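Local coordinates for dehydratase, IlvD/Edd family (Caulobacter crescentus, PDB 5OYN), which dehydrates D-xylonate to 2-dehydro-3-deoxy-D-arabinonate in D-xylose degradation, and D-gluconate with similar efficiency, using a [2Fe-2S] cluster and magnesium, at residues A[189-192]-A[193-197]; A[479-482]-A[483-487]; A[436-439]-A[440-444]. All coordinates share one frame; numbering follows the deposited sequence.

How the interactions relate
Along the chain the order is interaction 1, interaction 3, interaction 2, with the first in the N-terminal dehydratase region and the other two in the C-terminal one. All three are local helix contacts on the same side of the chain's centre. Helix 177-187 relates interactions 1 and 2, since both pack side chains against it; their centres are about 17 Å apart and they do not touch. Interactions 2 and 3, also about 17 Å between centres, belong to successive beta-alpha-beta units sharing strand 455-460, and meet where P479 packs on I444. Interactions 1 and 3, about 21 Å between centres, both reach the second subunit, placing them at an interface of the homotetramer.

Interaction 1 of 3, residues A[189-192]-A[193-197]; sequences GEIT and EEEFI
I191 and T192 meet E195 and F196 in a local contact at the surface, where the turn leaving helix 177-187 runs into the start of helix 193-202. The turn begins at G189, whose positive phi closes a Schellman motif on the preceding helix. Across the contact the T192 backbone N donates to E195 OE1 (2.5 Å, 155° at the hydrogen), using the lone pair of OE1 that faces away from the other carboxylate oxygen. With E195 CG beside its own backbone N (chi1 -48°), the extended chain reaches toward T192, and E195 CG lies 3.4 Å from T192 CG2, the two side chains crossing at about a right angle. Replacing E195 by an alanine would probably leave the T192 amide without this acceptor and the T192 methyl without its contact with CG. F196 N to T192 O (3.3 Å) is a backbone bond of the helical kind near the N-terminus of the helix. I191 CD1 touches F196 CB at 3.6 Å, oblique to the ring; both residues also pack on S182 of helix 177-187. Nearby, E194 is paired in a salt bridge with R51 of the second subunit. The spacing matches a hydrophobic staple, I191 to F196, beside the glutamate-to-amide half of a capping box, E195 to T192, a combination characteristic of helix N-termini.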
loop_
_atom_site.group_PDB
_atom_site.type_symbol
_atom_site.label_atom_id
_atom_site.label_comp_id
_atom_site.label_asym_id
_atom_site.label_seq_id
_atom_site.Cartn_x
_atom_site.Cartn_y
_atom_site.Cartn_z
ATOM N N GLY A 189 -34.617 31.203 -3.818
ATOM C CA GLY A 189 -34.278 31.829 -2.551
ATOM C C GLY A 189 -34.657 31.020 -1.333
ATOM O O GLY A 189 -34.970 31.599 -0.286
ATOM N N GLU A 190 -34.636 29.691 -1.435
ATOM C CA GLU A 190 -34.971 28.819 -0.315
ATOM C C GLU A 190 -33.754 28.168 0.347
ATOM O O GLU A 190 -33.903 27.602 1.436
ATOM C CB GLU A 190 -35.960 27.734 -0.771
ATOM C CG GLU A 190 -37.320 28.284 -1.201
ATOM C CD GLU A 190 -38.155 27.269 -1.963
ATOM O OE1 GLU A 190 -37.649 26.148 -2.213
ATOM O OE2 GLU A 190 -39.312 27.598 -2.317
ATOM N N ILE A 191 -32.567 28.216 -0.276
ATOM C CA ILE A 191 -31.319 27.789 0.354
ATOM C C ILE A 191 -30.241 28.815 0.038
ATOM O O ILE A 191 -30.334 29.567 -0.937
ATOM C CB ILE A 191 -30.830 26.384 -0.090
ATOM C CG1 ILE A 191 -30.026 26.481 -1.399
ATOM C CG2 ILE A 191 -31.981 25.374 -0.155
ATOM C CD1 ILE A 191 -29.176 25.254 -1.716
ATOM N N THR A 192 -29.198 28.837 0.880
ATOM C CA THR A 192 -28.094 29.766 0.707
ATOM C C THR A 192 -26.934 29.075 -0.002
ATOM O O THR A 192 -27.024 27.914 -0.412
ATOM C CB THR A 192 -27.636 30.347 2.042
ATOM O OG1 THR A 192 -26.782 31.471 1.783
ATOM C CG2 THR A 192 -26.871 29.292 2.859
ATOM N N GLU A 193 -25.819 29.793 -0.140
ATOM C CA GLU A 193 -24.691 29.276 -0.903
ATOM C C GLU A 193 -23.847 28.279 -0.115
ATOM O O GLU A 193 -23.088 27.514 -0.724
ATOM C CB GLU A 193 -23.825 30.437 -1.399
ATOM C CG GLU A 193 -24.646 31.583 -1.980
ATOM C CD GLU A 193 -23.901 32.375 -3.045
ATOM O OE1 GLU A 193 -24.577 33.032 -3.871
ATOM O OE2 GLU A 193 -22.649 32.353 -3.052
ATOM N N GLU A 194 -23.964 28.253 1.215
ATOM C CA GLU A 194 -23.268 27.216 1.964
ATOM C C GLU A 194 -24.109 25.958 2.152
ATOM O O GLU A 194 -23.548 24.859 2.139
ATOM C CB GLU A 194 -22.786 27.751 3.319
ATOM C CG GLU A 194 -21.834 26.797 4.089
ATOM C CD GLU A 194 -20.393 26.713 3.519
ATOM O OE1 GLU A 194 -20.103 27.323 2.458
ATOM O OE2 GLU A 194 -19.547 26.020 4.148
ATOM N N GLU A 195 -25.436 26.070 2.307
ATOM C CA GLU A 195 -26.269 24.866 2.274
ATOM C C GLU A 195 -26.098 24.118 0.953
ATOM O O GLU A 195 -26.079 22.880 0.929
ATOM C CB GLU A 195 -27.739 25.224 2.528
ATOM C CG GLU A 195 -27.931 26.148 3.747
ATOM C CD GLU A 195 -29.341 26.732 3.877
ATOM O OE1 GLU A 195 -29.739 27.502 2.976
ATOM O OE2 GLU A 195 -30.021 26.486 4.900
ATOM N N PHE A 196 -25.934 24.856 -0.149
ATOM C CA PHE A 196 -25.710 24.238 -1.453
ATOM C C PHE A 196 -24.434 23.401 -1.451
ATOM O O PHE A 196 -24.425 22.258 -1.919
ATOM C CB PHE A 196 -25.655 25.325 -2.528
ATOM C CG PHE A 196 -25.823 24.818 -3.940
ATOM C CD1 PHE A 196 -24.958 23.877 -4.475
ATOM C CD2 PHE A 196 -26.828 25.322 -4.747
ATOM C CE1 PHE A 196 -25.109 23.432 -5.764
ATOM C CE2 PHE A 196 -26.978 24.886 -6.046
ATOM C CZ PHE A 196 -26.127 23.939 -6.552
ATOM N N ILE A 197 -23.341 23.959 -0.937
ATOM C CA ILE A 197 -22.098 23.197 -0.894
ATOM C C ILE A 197 -22.232 22.007 0.053
ATOM O O ILE A 197 -21.690 20.924 -0.207
ATOM C CB ILE A 197 -20.926 24.117 -0.503
ATOM C CG1 ILE A 197 -20.738 25.208 -1.562
ATOM C CG2 ILE A 197 -19.651 23.313 -0.325
ATOM C CD1 ILE A 197 -19.557 26.111 -1.303
#

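Interaction 2 of 3, residues A[479-482]-A[483-487]; sequences PDHL and LKKGI
K484 N donates to D480 O at 2.8 Å and L483 N to P479 O at 3.0 Å, the latter in the carbonyl plane; together they form the body of the short helix 480-484. At its far end L482 O receives I487 N (3.1 Å, 159° at the hydrogen) from a donor tilted out of the carbonyl plane, while a bond from G486 N to L483 O nests inside it. K485 N adds only weak bonds, to H481 O and L482 O. At the beginning P479 is the N-cap, and the D480 amide finds its acceptor in the side chain of N445. Outside the backbone, the extended K485 chain runs past H481 O and brings NZ to 3.5 Å from H481 CD2, oblique to the imidazole. H481 CG sits between its backbone N and carbonyl carbon (chi1 79°), and NE2 of the ring bonds weakly to I451 O. L482 CD2 meets I487 CD1 at 3.5 Å, while L483 packs on R184 and A187 of helix 177-187. G486 takes the chain out of the helix, on the way to strand 492-494. The two nested bonds and the positive phi of G486 make a Schellman motif, accompanied by the L482-I487 contact, and end the helix of a beta-alpha-beta unit.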
loop_
_atom_site.group_PDB
_atom_site.type_symbol
_atom_site.label_atom_id
_atom_site.label_comp_id
_atom_site.label_asym_id
_atom_site.label_seq_id
_atom_site.Cartn_x
_atom_site.Cartn_y
_atom_site.Cartn_z
ATOM N N PRO A 479 -36.352 30.223 -15.792
ATOM C CA PRO A 479 -35.884 31.466 -15.164
ATOM C C PRO A 479 -36.455 31.618 -13.762
ATOM O O PRO A 479 -37.405 30.934 -13.371
ATOM C CB PRO A 479 -36.404 32.565 -16.099
ATOM C CG PRO A 479 -36.698 31.863 -17.399
ATOM C CD PRO A 479 -37.097 30.468 -17.038
ATOM N N ASP A 480 -35.849 32.527 -12.996
ATOM C CA ASP A 480 -36.166 32.607 -11.574
ATOM C C ASP A 480 -37.630 32.963 -11.358
ATOM O O ASP A 480 -38.308 32.357 -10.516
ATOM C CB ASP A 480 -35.264 33.628 -10.881
ATOM C CG ASP A 480 -33.782 33.301 -11.012
ATOM O OD1 ASP A 480 -33.433 32.264 -11.624
ATOM O OD2 ASP A 480 -32.959 34.097 -10.503
ATOM N N HIS A 481 -38.144 33.931 -12.128
ATOM C CA HIS A 481 -39.513 34.387 -11.906
ATOM C C HIS A 481 -40.512 33.246 -12.057
ATOM O O HIS A 481 -41.497 33.186 -11.314
ATOM C CB HIS A 481 -39.843 35.567 -12.835
ATOM C CG HIS A 481 -40.171 35.184 -14.247
ATOM N ND1 HIS A 481 -39.310 35.417 -15.300
ATOM C CD2 HIS A 481 -41.283 34.626 -14.789
ATOM C CE1 HIS A 481 -39.864 34.993 -16.424
ATOM N NE2 HIS A 481 -41.060 34.505 -16.141
ATOM N N LEU A 482 -40.245 32.306 -12.971
ATOM C CA LEU A 482 -41.105 31.133 -13.116
ATOM C C LEU A 482 -40.898 30.137 -11.979
ATOM O O LEU A 482 -41.869 29.553 -11.475
ATOM C CB LEU A 482 -40.854 30.459 -14.467
ATOM C CG LEU A 482 -41.559 31.117 -15.654
ATOM C CD1 LEU A 482 -40.660 31.158 -16.874
ATOM C CD2 LEU A 482 -42.855 30.397 -15.959
ATOM N N LEU A 483 -39.640 29.919 -11.571
ATOM C CA LEU A 483 -39.375 29.049 -10.429
ATOM C C LEU A 483 -40.134 29.525 -9.203
ATOM O O LEU A 483 -40.753 28.719 -8.499
ATOM C CB LEU A 483 -37.872 28.986 -10.141
ATOM C CG LEU A 483 -37.076 27.993 -10.998
ATOM C CD1 LEU A 483 -35.576 28.235 -10.935
ATOM C CD2 LEU A 483 -37.433 26.556 -10.632
ATOM N N LYS A 484 -40.119 30.837 -8.950
ATOM C CA LYS A 484 -40.817 31.380 -7.791
ATOM C C LYS A 484 -42.328 31.200 -7.889
ATOM O O LYS A 484 -43.001 31.184 -6.852
ATOM C CB LYS A 484 -40.448 32.855 -7.601
ATOM C CG LYS A 484 -39.018 33.042 -7.070
ATOM C CD LYS A 484 -38.579 34.502 -7.011
ATOM C CE LYS A 484 -37.185 34.626 -6.382
ATOM N NZ LYS A 484 -36.549 35.971 -6.572
ATOM N N LYS A 485 -42.868 31.029 -9.097
ATOM C CA LYS A 485 -44.281 30.718 -9.275
ATOM C C LYS A 485 -44.582 29.228 -9.154
ATOM O O LYS A 485 -45.741 28.833 -9.321
ATOM C CB LYS A 485 -44.779 31.218 -10.634
ATOM C CG LYS A 485 -44.548 32.692 -10.912
ATOM C CD LYS A 485 -44.777 32.982 -12.399
ATOM C CE LYS A 485 -44.800 34.480 -12.727
ATOM N NZ LYS A 485 -44.707 34.743 -14.204
ATOM N N GLY A 486 -43.579 28.395 -8.877
ATOM C CA GLY A 486 -43.780 26.964 -8.733
ATOM C C GLY A 486 -43.675 26.155 -10.009
ATOM O O GLY A 486 -44.017 24.965 -10.001
ATOM N N ILE A 487 -43.216 26.753 -11.106
ATOM C CA ILE A 487 -43.076 26.047 -12.373
ATOM C C ILE A 487 -41.667 25.472 -12.402
ATOM O O ILE A 487 -40.696 26.181 -12.659
ATOM C CB ILE A 487 -43.351 26.965 -13.561
ATOM C CG1 ILE A 487 -44.848 27.284 -13.594
ATOM C CG2 ILE A 487 -42.879 26.317 -14.872
ATOM C CD1 ILE A 487 -45.272 28.108 -14.763
#

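Interaction 3 of 3, residues A[436-439]-A[440-444]; sequences GSDD and YHKRI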
loop_
_atom_site.group_PDB
_atom_site.type_symbol
_atom_site.label_atom_id
_atom_site.label_comp_id
_atom_site.label_asym_id
_atom_site.label_seq_id
_atom_site.Cartn_x
_atom_site.Cartn_y
_atom_site.Cartn_z
ATOM N N GLY A 436 -24.490 27.700 -26.221
ATOM C CA GLY A 436 -23.607 27.181 -25.197
ATOM C C GLY A 436 -24.136 27.435 -23.799
ATOM O O GLY A 436 -25.179 28.061 -23.583
ATOM N N SER A 437 -23.375 26.918 -22.829
ATOM C CA SER A 437 -23.779 27.017 -21.431
ATOM C C SER A 437 -23.622 28.440 -20.917
ATOM O O SER A 437 -24.522 28.973 -20.253
ATOM C CB SER A 437 -22.962 26.041 -20.581
ATOM O OG SER A 437 -23.500 25.920 -19.270
ATOM N N ASP A 438 -22.479 29.070 -21.206
ATOM C CA ASP A 438 -22.255 30.422 -20.713
ATOM C C ASP A 438 -23.370 31.344 -21.172
ATOM O O ASP A 438 -23.941 32.099 -20.372
ATOM C CB ASP A 438 -20.894 30.936 -21.175
ATOM C CG ASP A 438 -20.574 32.331 -20.633
ATOM O OD1 ASP A 438 -20.883 32.621 -19.450
ATOM O OD2 ASP A 438 -20.004 33.138 -21.402
ATOM N N ASP A 439 -23.718 31.257 -22.460
ATOM C CA ASP A 439 -24.815 32.037 -23.025
ATOM C C ASP A 439 -26.090 31.888 -22.198
ATOM O O ASP A 439 -26.706 32.883 -21.798
ATOM C CB ASP A 439 -25.033 31.597 -24.476
ATOM C CG ASP A 439 -25.913 32.558 -25.274
ATOM O OD1 ASP A 439 -25.832 33.789 -25.057
ATOM O OD2 ASP A 439 -26.677 32.064 -26.137
ATOM N N TYR A 440 -26.490 30.643 -21.917
ATOM C CA TYR A 440 -27.696 30.403 -21.127
ATOM C C TYR A 440 -27.651 31.147 -19.795
ATOM O O TYR A 440 -28.604 31.842 -19.428
ATOM C CB TYR A 440 -27.883 28.900 -20.900
ATOM C CG TYR A 440 -28.852 28.546 -19.788
ATOM C CD1 TYR A 440 -28.422 28.400 -18.473
ATOM C CD2 TYR A 440 -30.187 28.341 -20.053
ATOM C CE1 TYR A 440 -29.306 28.081 -17.455
ATOM C CE2 TYR A 440 -31.083 28.018 -19.037
ATOM C CZ TYR A 440 -30.637 27.889 -17.740
ATOM O OH TYR A 440 -31.534 27.565 -16.741
ATOM N N HIS A 441 -26.536 31.017 -19.061
ATOM C CA HIS A 441 -26.456 31.592 -17.719
ATOM C C HIS A 441 -26.520 33.110 -17.750
ATOM O O HIS A 441 -27.043 33.727 -16.814
ATOM C CB HIS A 441 -25.178 31.123 -17.006
ATOM C CG HIS A 441 -25.285 29.731 -16.465
ATOM N ND1 HIS A 441 -26.144 29.400 -15.437
ATOM C CD2 HIS A 441 -24.694 28.574 -16.850
ATOM C CE1 HIS A 441 -26.053 28.104 -15.191
ATOM N NE2 HIS A 441 -25.182 27.578 -16.036
ATOM N N LYS A 442 -26.036 33.726 -18.823
ATOM C CA LYS A 442 -25.991 35.177 -18.849
ATOM C C LYS A 442 -27.334 35.803 -19.214
ATOM O O LYS A 442 -27.641 36.899 -18.730
ATOM C CB LYS A 442 -24.882 35.629 -19.789
ATOM C CG LYS A 442 -23.455 35.463 -19.191
ATOM C CD LYS A 442 -23.311 36.051 -17.747
ATOM C CE LYS A 442 -23.515 35.059 -16.570
ATOM N NZ LYS A 442 -23.680 35.796 -15.273
ATOM N N ARG A 443 -28.165 35.121 -20.010
ATOM C CA ARG A 443 -29.399 35.721 -20.508
ATOM C C ARG A 443 -30.683 35.098 -19.960
ATOM O O ARG A 443 -31.758 35.658 -20.192
ATOM C CB ARG A 443 -29.434 35.662 -22.048
ATOM C CG ARG A 443 -28.240 36.322 -22.764
ATOM C CD ARG A 443 -28.170 35.900 -24.233
ATOM N NE ARG A 443 -29.516 35.781 -24.803
ATOM C CZ ARG A 443 -29.880 34.930 -25.766
ATOM N NH1 ARG A 443 -29.000 34.092 -26.304
ATOM N NH2 ARG A 443 -31.140 34.922 -26.191
ATOM N N ILE A 444 -30.616 33.977 -19.231
ATOM C CA ILE A 444 -31.842 33.238 -18.902
ATOM C C ILE A 444 -32.793 34.069 -18.045
ATOM O O ILE A 444 -34.017 33.921 -18.141
ATOM C CB ILE A 444 -31.509 31.899 -18.211
ATOM C CG1 ILE A 444 -32.794 31.171 -17.828
ATOM C CG2 ILE A 444 -30.655 32.123 -16.978
ATOM C CD1 ILE A 444 -33.480 30.585 -19.001
#
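G436 O takes a weak bond from Y440 N (3.3 Å) in the first part of helix 436-443, which follows strand 426-435. S437 comes next: its carbonyl takes H441 N at 3.1 Å, and the same oxygen lies at the edge of the Y440 ring, near its plane. The hydroxyl of S437 stands 3.8 Å from H441 CD2 and makes a weak hydrogen bond to H600 O of the second subunit; the S437 side chain lies about 9 Å from that of E472, a magnesium ligand. One face of the H441 imidazole has Y440 CD1 over its centre, and H29 of the second subunit packs edge-to-face with the same ring. D438 O accepts K442 N (3.1 Å), while its OD1 approaches the lysine only at the aliphatic CG. D439 carries the charged part of the contact. With CG turned opposite its backbone N (chi1 -166°), its carboxylate reaches R443 one turn on, OD2 standing 3.1 Å from NH1 in a salt bridge. NH1 also points at OD1 (3.4 Å), but both bonds are weak, and the carboxylate and guanidinium planes are inclined by 46°. Y440 OH is held by Q477 O, and its ring sits edge-to-face with F434. The carboxylate's negative charge is probably stabilised by R443 and the D435 amide: the salt bridge links successive turns of the helix, while the bonds of D439 OD2 to D435 N and, weakly, of R443 NH1 to V433 O tie it to the end of the preceding strand.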